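Local atomic coordinates of L-threonine dehydrogenase (Flavobacterium frigidimaris, PDB entry 2YY7), a protein that probably catalyses the NAD-dependent oxidation of L-threonine at its 3-hydroxyl, binding the dinucleotide in a Rossmann fold of the short-chain dehydrogenase-reductase superfamily. Residues A76-E84 with P179-Y187; M245-I256 with T297-K305. All coordinates share one frame; numbering follows the deposited sequence.

Contact 1 (A76-E84 with P179-Y187); sequences AALLSATAE and PPGGGTTDY. With NAD (nicotinamide-adenine-dinucleotide), chain E.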
loop_
_atom_site.group_PDB
_atom_site.type_symbol
_atom_site.label_atom_id
_atom_site.label_comp_id
_atom_site.label_asym_id
_atom_site.label_seq_id
_atom_site.Cartn_x
_atom_site.Cartn_y
_atom_site.Cartn_z
ATOM N N ALA A 76 14.022 -9.877 -8.322
ATOM C CA ALA A 76 12.917 -10.587 -8.960
ATOM C C ALA A 76 11.557 -9.955 -8.692
ATOM O O ALA A 76 11.225 -9.622 -7.556
ATOM C CB ALA A 76 12.910 -12.060 -8.517
ATOM N N ALA A 77 10.774 -9.804 -9.758
ATOM C CA ALA A 77 9.434 -9.221 -9.693
ATOM C C ALA A 77 8.959 -9.011 -11.120
ATOM O O ALA A 77 9.767 -9.042 -12.045
ATOM C CB ALA A 77 9.470 -7.874 -8.977
ATOM N N LEU A 78 7.655 -8.816 -11.297
ATOM C CA LEU A 78 7.101 -8.531 -12.619
ATOM C C LEU A 78 7.013 -7.004 -12.697
ATOM O O LEU A 78 6.658 -6.349 -11.716
ATOM C CB LEU A 78 5.706 -9.150 -12.783
ATOM C CG LEU A 78 5.607 -10.679 -12.807
ATOM C CD1 LEU A 78 4.219 -11.092 -13.275
ATOM C CD2 LEU A 78 6.652 -11.254 -13.749
ATOM N N LEU A 79 7.339 -6.439 -13.855
ATOM C CA LEU A 79 7.320 -4.991 -14.039
ATOM C C LEU A 79 5.943 -4.383 -14.333
ATOM O O LEU A 79 4.970 -5.101 -14.550
ATOM C CB LEU A 79 8.314 -4.602 -15.137
ATOM C CG LEU A 79 9.764 -4.446 -14.676
ATOM C CD1 LEU A 79 10.246 -5.712 -13.990
ATOM C CD2 LEU A 79 10.634 -4.113 -15.878
ATOM N N SER A 80 5.888 -3.052 -14.347
ATOM C CA SER A 80 4.655 -2.299 -14.569
ATOM C C SER A 80 3.730 -2.784 -15.679
ATOM O O SER A 80 2.576 -3.099 -15.423
ATOM C CB SER A 80 4.973 -0.813 -14.796
ATOM O OG SER A 80 5.789 -0.624 -15.940
ATOM N N ALA A 81 4.222 -2.831 -16.911
ATOM C CA ALA A 81 3.383 -3.267 -18.024
ATOM C C ALA A 81 3.025 -4.754 -17.962
ATOM O O ALA A 81 1.867 -5.132 -18.146
ATOM C CB ALA A 81 4.064 -2.938 -19.349
ATOM N N THR A 82 4.016 -5.595 -17.696
ATOM C CA THR A 82 3.794 -7.035 -17.614
ATOM C C THR A 82 2.810 -7.413 -16.505
ATOM O O THR A 82 1.965 -8.294 -16.681
ATOM C CB THR A 82 5.121 -7.782 -17.363
ATOM O OG1 THR A 82 6.037 -7.509 -18.432
ATOM C CG2 THR A 82 4.879 -9.276 -17.285
ATOM N N ALA A 83 2.919 -6.745 -15.363
ATOM C CA ALA A 83 2.049 -7.029 -14.230
ATOM C C ALA A 83 0.564 -6.815 -14.541
ATOM O O ALA A 83 -0.289 -7.502 -13.985
ATOM C CB ALA A 83 2.464 -6.177 -13.035
ATOM N N GLU A 84 0.256 -5.865 -15.421
ATOM C CA GLU A 84 -1.136 -5.598 -15.781
ATOM C C GLU A 84 -1.757 -6.784 -16.505
ATOM O O GLU A 84 -2.972 -6.969 -16.475
ATOM C CB GLU A 84 -1.246 -4.354 -16.669
ATOM C CG GLU A 84 -1.050 -3.040 -15.928
ATOM C CD GLU A 84 -2.050 -2.846 -14.797
ATOM O OE1 GLU A 84 -3.264 -2.746 -15.069
ATOM O OE2 GLU A 84 -1.618 -2.792 -13.632
ATOM N N PRO A 179 17.796 -7.263 -22.619
ATOM C CA PRO A 179 16.493 -6.677 -22.945
ATOM C C PRO A 179 15.696 -6.350 -21.684
ATOM O O PRO A 179 15.828 -7.030 -20.666
ATOM C CB PRO A 179 15.814 -7.773 -23.771
ATOM C CG PRO A 179 16.962 -8.506 -24.377
ATOM C CD PRO A 179 17.933 -8.595 -23.235
ATOM N N PRO A 180 14.856 -5.301 -21.739
ATOM C CA PRO A 180 14.050 -4.917 -20.577
ATOM C C PRO A 180 13.003 -5.993 -20.294
ATOM O O PRO A 180 12.712 -6.821 -21.157
ATOM C CB PRO A 180 13.438 -3.587 -21.008
ATOM C CG PRO A 180 13.274 -3.765 -22.490
ATOM C CD PRO A 180 14.572 -4.431 -22.894
ATOM N N GLY A 181 12.428 -5.967 -19.097
ATOM C CA GLY A 181 11.456 -6.981 -18.731
ATOM C C GLY A 181 9.994 -6.617 -18.883
ATOM O O GLY A 181 9.131 -7.310 -18.351
ATOM N N GLY A 182 9.704 -5.535 -19.595
ATOM C CA GLY A 182 8.318 -5.153 -19.779
ATOM C C GLY A 182 7.859 -4.004 -18.910
ATOM O O GLY A 182 6.773 -4.048 -18.336
ATOM N N GLY A 183 8.690 -2.977 -18.801
ATOM C CA GLY A 183 8.324 -1.811 -18.018
ATOM C C GLY A 183 7.632 -0.855 -18.969
ATOM O O GLY A 183 7.541 -1.136 -20.164
ATOM N N THR A 184 7.144 0.268 -18.460
ATOM C CA THR A 184 6.460 1.241 -19.307
ATOM C C THR A 184 7.456 2.162 -20.007
ATOM O O THR A 184 7.123 2.832 -20.984
ATOM C CB THR A 184 5.479 2.092 -18.475
ATOM O OG1 THR A 184 4.514 1.235 -17.853
ATOM C CG2 THR A 184 4.759 3.088 -19.354
ATOM N N THR A 185 8.687 2.180 -19.504
ATOM C CA THR A 185 9.741 3.020 -20.058
ATOM C C THR A 185 10.637 2.275 -21.047
ATOM O O THR A 185 11.617 2.830 -21.546
ATOM C CB THR A 185 10.619 3.583 -18.920
ATOM O OG1 THR A 185 11.067 2.510 -18.082
ATOM C CG2 THR A 185 9.828 4.568 -18.071
ATOM N N ASP A 186 10.298 1.024 -21.340
ATOM C CA ASP A 186 11.100 0.204 -22.242
ATOM C C ASP A 186 11.329 0.784 -23.640
ATOM O O ASP A 186 12.260 0.370 -24.333
ATOM C CB ASP A 186 10.484 -1.194 -22.357
ATOM C CG ASP A 186 10.548 -1.975 -21.049
ATOM O OD1 ASP A 186 10.946 -1.401 -20.010
ATOM O OD2 ASP A 186 10.200 -3.170 -21.061
ATOM N N TYR A 187 10.506 1.744 -24.055
ATOM C CA TYR A 187 10.678 2.333 -25.382
ATOM C C TYR A 187 12.040 3.017 -25.509
ATOM O O TYR A 187 12.592 3.099 -26.605
ATOM C CB TYR A 187 9.576 3.358 -25.690
ATOM C CG TYR A 187 9.931 4.774 -25.290
ATOM C CD1 TYR A 187 9.630 5.261 -24.019
ATOM C CD2 TYR A 187 10.620 5.614 -26.170
ATOM C CE1 TYR A 187 10.007 6.554 -23.632
ATOM C CE2 TYR A 187 11.007 6.902 -25.790
ATOM C CZ TYR A 187 10.696 7.362 -24.521
ATOM O OH TYR A 187 11.092 8.626 -24.138
HETATM P PA NAD E . 13.672 -8.080 -15.362
HETATM O O1A NAD E . 14.543 -7.723 -16.517
HETATM O O2A NAD E . 12.271 -8.441 -15.705
HETATM O O5B NAD E . 14.373 -9.157 -14.438
HETATM C C5B NAD E . 13.645 -9.917 -13.518
HETATM C C4B NAD E . 14.363 -11.221 -13.272
HETATM O O4B NAD E . 13.697 -11.885 -12.196
HETATM C C3B NAD E . 14.329 -12.145 -14.513
HETATM O O3B NAD E . 15.646 -12.599 -14.871
HETATM C C2B NAD E . 13.369 -13.262 -14.086
HETATM O O2B NAD E . 13.684 -14.508 -14.681
HETATM C C1B NAD E . 13.551 -13.256 -12.561
HETATM N N9A NAD E . 12.445 -13.916 -11.852
HETATM C C8A NAD E . 11.086 -13.782 -12.134
HETATM N N7A NAD E . 10.407 -14.562 -11.281
HETATM C C5A NAD E . 11.309 -15.155 -10.468
HETATM C C6A NAD E . 11.152 -16.077 -9.444
HETATM N N6A NAD E . 9.965 -16.571 -9.166
HETATM N N1A NAD E . 12.262 -16.548 -8.794
HETATM C C2A NAD E . 13.533 -16.115 -9.142
HETATM N N3A NAD E . 13.713 -15.219 -10.179
HETATM C C4A NAD E . 12.592 -14.763 -10.826
HETATM O O3 NAD E . 13.536 -6.807 -14.394
HETATM P PN NAD E . 14.617 -5.642 -14.066
HETATM O O1N NAD E . 15.999 -6.190 -13.861
HETATM O O2N NAD E . 14.320 -4.537 -15.017
HETATM O O5D NAD E . 14.078 -5.133 -12.621
HETATM C C5D NAD E . 14.617 -5.669 -11.404
HETATM C C4D NAD E . 13.973 -4.920 -10.206
HETATM O O4D NAD E . 14.120 -3.522 -10.375
HETATM C C3D NAD E . 12.463 -5.144 -10.082
HETATM O O3D NAD E . 12.115 -5.125 -8.701
HETATM C C2D NAD E . 11.868 -3.909 -10.716
HETATM O O2D NAD E . 10.549 -3.755 -10.248
HETATM C C1D NAD E . 12.859 -2.823 -10.296
HETATM N N1N NAD E . 12.766 -1.665 -11.216
HETATM C C2N NAD E . 13.204 -1.787 -12.519
HETATM C C3N NAD E . 13.112 -0.694 -13.375
HETATM C C7N NAD E . 13.689 -0.758 -14.763
HETATM O O7N NAD E . 13.469 0.363 -15.546
HETATM N N7N NAD E . 14.328 -1.845 -15.231
HETATM C C4N NAD E . 12.554 0.516 -12.922
HETATM C C5N NAD E . 12.139 0.631 -11.592
HETATM C C6N NAD E . 12.225 -0.461 -10.751
HETATM O O HOH W 1 8.100 -8.333 -15.872
#
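The NAD pocket of this Rossmann fold is closed beside the pyrophosphate by a turn that runs into the short helix 80-85 and by a glycine-rich loop; Thr-82 and Ser-80 of the former hold Gly-181, Gly-182 and Thr-184 of the latter. Thr-82 binds twice. Its N donates to Gly-182 O at 3.2 Å, in the carbonyl plane and bent to 149° at the hydrogen, while Ala-81 N adds a weak bond to the same oxygen. Early amides of helix 80-85 are thus turned toward one carbonyl. With OG1 beside its own backbone N (chi1 -59°), the Thr-82 hydroxyl reaches back to Gly-181 O at 3.1 Å, on a lone pair. A water donates to that same Gly-181 O and accepts from Leu-79 N, 2.9 Å away, so it bridges the two backbones. A valine in place of Thr-82 removes the hydroxyl, and Gly-181 O would probably be left to the water, with the glycine loop less firmly tied to the helix.

Further along, Ser-80 OG and Thr-184 OG1 share a hydrogen bond of 3.0 Å. The Leu-79 side chain lies between the glycine loop and the pyrophosphate: CD1 is 3.5 Å from NAD O3, and CD2 packs 3.7 Å from Gly-183 N. Lacking a side chain, Gly-181 brings its CA to 3.5 Å from NAD O2A. The loop is also braced from within, since Asp-186 OD2 accepts two weak bonds, from Gly-182 N and, at 2.7 Å, from Gly-183 N.

Around this junction, helix 87-106 packs on Leu-78 and Ala-83, and helix 272-276 on Ala-81 and Thr-184. Glu-84 reaches Val-142 N at the start of helix 142-161 and Tyr-156 OH of the second subunit, while Thr-185 leans on strand 211-215.

Contact 2 (M245-I256 with T297-K305); sequences MSFTPTEIANEI and TFDLESMTK
Leu-300 and Met-303 project from helix 300-311 onto strand 245-247 and helix 249-257, packing the last helix of the chain against both in the C-terminal part of the fold. The axes of segments 249-256 and 300-305 pass 10.0 Å apart at 55°, and Leu-300 fills the space between them. With CG anti to the backbone N (chi1 179°) its branch point is aimed at Glu-255 CB and CG, and chi2 sends the two methyls to different partners: CD1 sits over one face of the Phe-247 ring, offset toward the rim and 4.1 Å from CD2 of that ring, and also meets Ile-252 CG1, while the CD2 methyl of Leu-300 lies 3.8 Å from Glu-251 O.

Met-245 comes from the strand side, its sulfur 3.4 Å from Leu-300 N. A bend at chi3 brings its CE to 3.4 Å from Met-303 SD, and the same CE borders the Phe-247 ring in its plane.

Farther up the helices the chemistry turns polar. Bent at chi2 (64°), Glu-255 runs its CG past Thr-304 OG1, at 3.3 Å, and lays OE1 against Glu-301 CA and CB. The carboxylates of Glu-255 and Glu-301 stand 4.5 Å apart (OE1 to OE2), their planes nearly perpendicular; this proximity may favour protonation of one of them, although a long, weak ion pair from Glu-255 to Lys-258 probably eases it.

Behind these contacts lie the helix starts. Thr-248 and Glu-251 form a capping box on helix 249-257, and strand 211-215 pairs antiparallel with strand 245-247. Asp-299 caps the other helix, OD2 taking both Ser-302 N and Ser-302 OG. Within its first turns, Leu-300 O accepts from Thr-304 N and, at 2.8 Å, from Thr-304 OG1, the two donors arriving from opposite faces of the carbonyl plane.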
loop_
_atom_site.group_PDB
_atom_site.type_symbol
_atom_site.label_atom_id
_atom_site.label_comp_id
_atom_site.label_asym_id
_atom_site.label_seq_id
_atom_site.Cartn_x
_atom_site.Cartn_y
_atom_site.Cartn_z
ATOM N N MET A 245 17.866 11.774 -15.301
ATOM C CA MET A 245 17.335 12.469 -16.473
ATOM C C MET A 245 15.816 12.485 -16.544
ATOM O O MET A 245 15.132 11.752 -15.835
ATOM C CB MET A 245 17.810 11.800 -17.765
ATOM C CG MET A 245 19.250 11.356 -17.801
ATOM S SD MET A 245 19.542 10.470 -19.346
ATOM C CE MET A 245 18.986 8.815 -18.901
ATOM N N SER A 246 15.315 13.318 -17.447
ATOM C CA SER A 246 13.893 13.451 -17.736
ATOM C C SER A 246 13.866 13.941 -19.172
ATOM O O SER A 246 14.502 14.947 -19.506
ATOM C CB SER A 246 13.208 14.471 -16.813
ATOM O OG SER A 246 12.805 13.876 -15.586
ATOM N N PHE A 247 13.165 13.204 -20.027
ATOM C CA PHE A 247 13.061 13.558 -21.432
ATOM C C PHE A 247 11.836 12.928 -22.078
ATOM O O PHE A 247 11.223 12.021 -21.523
ATOM C CB PHE A 247 14.344 13.143 -22.182
ATOM C CG PHE A 247 14.649 11.654 -22.138
ATOM C CD1 PHE A 247 13.916 10.747 -22.903
ATOM C CD2 PHE A 247 15.694 11.171 -21.352
ATOM C CE1 PHE A 247 14.222 9.375 -22.891
ATOM C CE2 PHE A 247 16.012 9.802 -21.329
ATOM C CZ PHE A 247 15.271 8.904 -22.101
ATOM N N THR A 248 11.473 13.433 -23.251
ATOM C CA THR A 248 10.328 12.934 -24.001
ATOM C C THR A 248 10.848 12.075 -25.145
ATOM O O THR A 248 12.045 12.077 -25.439
ATOM C CB THR A 248 9.535 14.092 -24.636
ATOM O OG1 THR A 248 10.403 14.816 -25.518
ATOM C CG2 THR A 248 8.994 15.040 -23.573
ATOM N N PRO A 249 9.958 11.315 -25.799
ATOM C CA PRO A 249 10.409 10.484 -26.916
ATOM C C PRO A 249 10.999 11.378 -28.012
ATOM O O PRO A 249 12.004 11.029 -28.633
ATOM C CB PRO A 249 9.130 9.783 -27.355
ATOM C CG PRO A 249 8.406 9.600 -26.050
ATOM C CD PRO A 249 8.590 10.949 -25.390
ATOM N N THR A 250 10.376 12.537 -28.233
ATOM C CA THR A 250 10.856 13.471 -29.249
ATOM C C THR A 250 12.308 13.840 -28.972
ATOM O O THR A 250 13.140 13.859 -29.885
ATOM C CB THR A 250 10.019 14.777 -29.281
ATOM O OG1 THR A 250 8.658 14.473 -29.601
ATOM C CG2 THR A 250 10.567 15.740 -30.330
ATOM N N GLU A 251 12.622 14.116 -27.710
ATOM C CA GLU A 251 13.984 14.495 -27.353
ATOM C C GLU A 251 15.003 13.367 -27.522
ATOM O O GLU A 251 16.086 13.600 -28.059
ATOM C CB GLU A 251 14.033 15.033 -25.916
ATOM C CG GLU A 251 13.149 16.263 -25.699
ATOM C CD GLU A 251 13.081 16.707 -24.244
ATOM O OE1 GLU A 251 12.789 15.863 -23.370
ATOM O OE2 GLU A 251 13.306 17.905 -23.974
ATOM N N ILE A 252 14.683 12.150 -27.077
ATOM C CA ILE A 252 15.652 11.069 -27.226
ATOM C C ILE A 252 15.812 10.677 -28.694
ATOM O O ILE A 252 16.898 10.299 -29.125
ATOM C CB ILE A 252 15.291 9.813 -26.375
ATOM C CG1 ILE A 252 16.351 8.730 -26.604
ATOM C CG2 ILE A 252 13.910 9.289 -26.737
ATOM C CD1 ILE A 252 16.310 7.591 -25.605
ATOM N N ALA A 253 14.731 10.786 -29.463
ATOM C CA ALA A 253 14.781 10.464 -30.885
ATOM C C ALA A 253 15.661 11.502 -31.589
ATOM O O ALA A 253 16.411 11.170 -32.504
ATOM C CB ALA A 253 13.369 10.468 -31.480
ATOM N N ASN A 254 15.569 12.756 -31.150
ATOM C CA ASN A 254 16.367 13.830 -31.737
ATOM C C ASN A 254 17.847 13.665 -31.407
ATOM O O ASN A 254 18.712 13.990 -32.220
ATOM C CB ASN A 254 15.887 15.203 -31.248
ATOM C CG ASN A 254 14.602 15.653 -31.928
ATOM O OD1 ASN A 254 14.246 15.159 -32.999
ATOM N ND2 ASN A 254 13.912 16.614 -31.318
ATOM N N GLU A 255 18.145 13.164 -30.213
ATOM C CA GLU A 255 19.536 12.964 -29.832
ATOM C C GLU A 255 20.120 11.842 -30.694
ATOM O O GLU A 255 21.272 11.913 -31.129
ATOM C CB GLU A 255 19.643 12.594 -28.350
ATOM C CG GLU A 255 21.073 12.607 -27.829
ATOM C CD GLU A 255 21.695 13.991 -27.870
ATOM O OE1 GLU A 255 22.939 14.084 -27.873
ATOM O OE2 GLU A 255 20.942 14.988 -27.895
ATOM N N ILE A 256 19.319 10.807 -30.936
ATOM C CA ILE A 256 19.751 9.678 -31.757
ATOM C C ILE A 256 19.997 10.131 -33.196
ATOM O O ILE A 256 20.912 9.637 -33.863
ATOM C CB ILE A 256 18.690 8.544 -31.748
ATOM C CG1 ILE A 256 18.623 7.918 -30.353
ATOM C CG2 ILE A 256 19.030 7.480 -32.791
ATOM C CD1 ILE A 256 17.518 6.893 -30.191
ATOM N N THR A 297 25.898 10.480 -13.334
ATOM C CA THR A 297 26.967 10.887 -14.237
ATOM C C THR A 297 26.526 11.058 -15.691
ATOM O O THR A 297 27.077 11.891 -16.410
ATOM C CB THR A 297 28.131 9.882 -14.195
ATOM O OG1 THR A 297 27.686 8.620 -14.701
ATOM C CG2 THR A 297 28.617 9.688 -12.763
ATOM N N PHE A 298 25.529 10.291 -16.123
ATOM C CA PHE A 298 25.062 10.377 -17.508
ATOM C C PHE A 298 23.821 11.233 -17.746
ATOM O O PHE A 298 22.859 11.172 -16.985
ATOM C CB PHE A 298 24.764 8.980 -18.068
ATOM C CG PHE A 298 25.976 8.105 -18.218
ATOM C CD1 PHE A 298 26.487 7.404 -17.132
ATOM C CD2 PHE A 298 26.607 7.981 -19.451
ATOM C CE1 PHE A 298 27.613 6.590 -17.273
ATOM C CE2 PHE A 298 27.735 7.169 -19.602
ATOM C CZ PHE A 298 28.236 6.475 -18.511
ATOM N N ASP A 299 23.853 12.034 -18.811
ATOM C CA ASP A 299 22.696 12.831 -19.189
ATOM C C ASP A 299 22.267 12.248 -20.532
ATOM O O ASP A 299 22.886 11.294 -21.005
ATOM C CB ASP A 299 23.039 14.326 -19.306
ATOM C CG ASP A 299 24.159 14.609 -20.297
ATOM O OD1 ASP A 299 24.546 15.790 -20.408
ATOM O OD2 ASP A 299 24.652 13.674 -20.956
ATOM N N LEU A 300 21.223 12.795 -21.147
ATOM C CA LEU A 300 20.744 12.269 -22.423
ATOM C C LEU A 300 21.828 12.112 -23.497
ATOM O O LEU A 300 21.916 11.068 -24.146
ATOM C CB LEU A 300 19.608 13.142 -22.961
ATOM C CG LEU A 300 19.029 12.695 -24.306
ATOM C CD1 LEU A 300 18.622 11.220 -24.231
ATOM C CD2 LEU A 300 17.834 13.572 -24.667
ATOM N N GLU A 301 22.645 13.144 -23.681
ATOM C CA GLU A 301 23.714 13.116 -24.676
ATOM C C GLU A 301 24.782 12.044 -24.436
ATOM O O GLU A 301 25.138 11.308 -25.356
ATOM C CB GLU A 301 24.388 14.494 -24.766
ATOM C CG GLU A 301 25.689 14.502 -25.572
ATOM C CD GLU A 301 26.286 15.894 -25.727
ATOM O OE1 GLU A 301 26.344 16.641 -24.726
ATOM O OE2 GLU A 301 26.709 16.236 -26.851
ATOM N N SER A 302 25.305 11.956 -23.215
ATOM C CA SER A 302 26.334 10.960 -22.924
ATOM C C SER A 302 25.786 9.533 -22.926
ATOM O O SER A 302 26.499 8.588 -23.267
ATOM C CB SER A 302 27.027 11.262 -21.585
ATOM O OG SER A 302 26.096 11.395 -20.527
ATOM N N MET A 303 24.525 9.366 -22.545
ATOM C CA MET A 303 23.941 8.033 -22.551
ATOM C C MET A 303 23.702 7.566 -23.980
ATOM O O MET A 303 23.969 6.412 -24.316
ATOM C CB MET A 303 22.615 8.005 -21.797
ATOM C CG MET A 303 21.855 6.713 -22.025
ATOM S SD MET A 303 20.259 6.682 -21.251
ATOM C CE MET A 303 19.308 7.702 -22.415
ATOM N N THR A 304 23.185 8.459 -24.818
ATOM C CA THR A 304 22.914 8.121 -26.209
ATOM C C THR A 304 24.204 7.691 -26.902
ATOM O O THR A 304 24.228 6.709 -27.640
ATOM C CB THR A 304 22.300 9.317 -26.972
ATOM O OG1 THR A 304 21.023 9.638 -26.406
ATOM C CG2 THR A 304 22.116 8.971 -28.447
ATOM N N LYS A 305 25.280 8.431 -26.655
ATOM C CA LYS A 305 26.567 8.114 -27.258
ATOM C C LYS A 305 27.018 6.722 -26.832
ATOM O O LYS A 305 27.372 5.889 -27.670
ATOM C CB LYS A 305 27.620 9.144 -26.834
ATOM C CG LYS A 305 29.014 8.863 -27.370
ATOM C CD LYS A 305 30.023 9.866 -26.824
ATOM C CE LYS A 305 31.410 9.616 -27.396
ATOM N NZ LYS A 305 32.440 10.484 -26.757
#

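Contact 1 is the more deeply buried, its centre about 10 Å from that of the chain, and is carried largely by hydrogen bonds from backbone amides and hydroxyls at the start of helix 80-85 to the glycine loop, beside the dinucleotide. Contact 2 is partly buried, its centre about 19 Å from that of the chain; no hydrogen bond crosses it, and its larger interface rests on methyls, sulfurs and a phenyl ring, with exposed Glu-251 and Glu-301 at its margin and buried Glu-255 within it. Glycines let contact 1 close, whereas regular helices and a strand shape contact 2. Yet the two meet: Tyr-187 OH packs 3.5 Å from Phe-247 CE1 and against Pro-249.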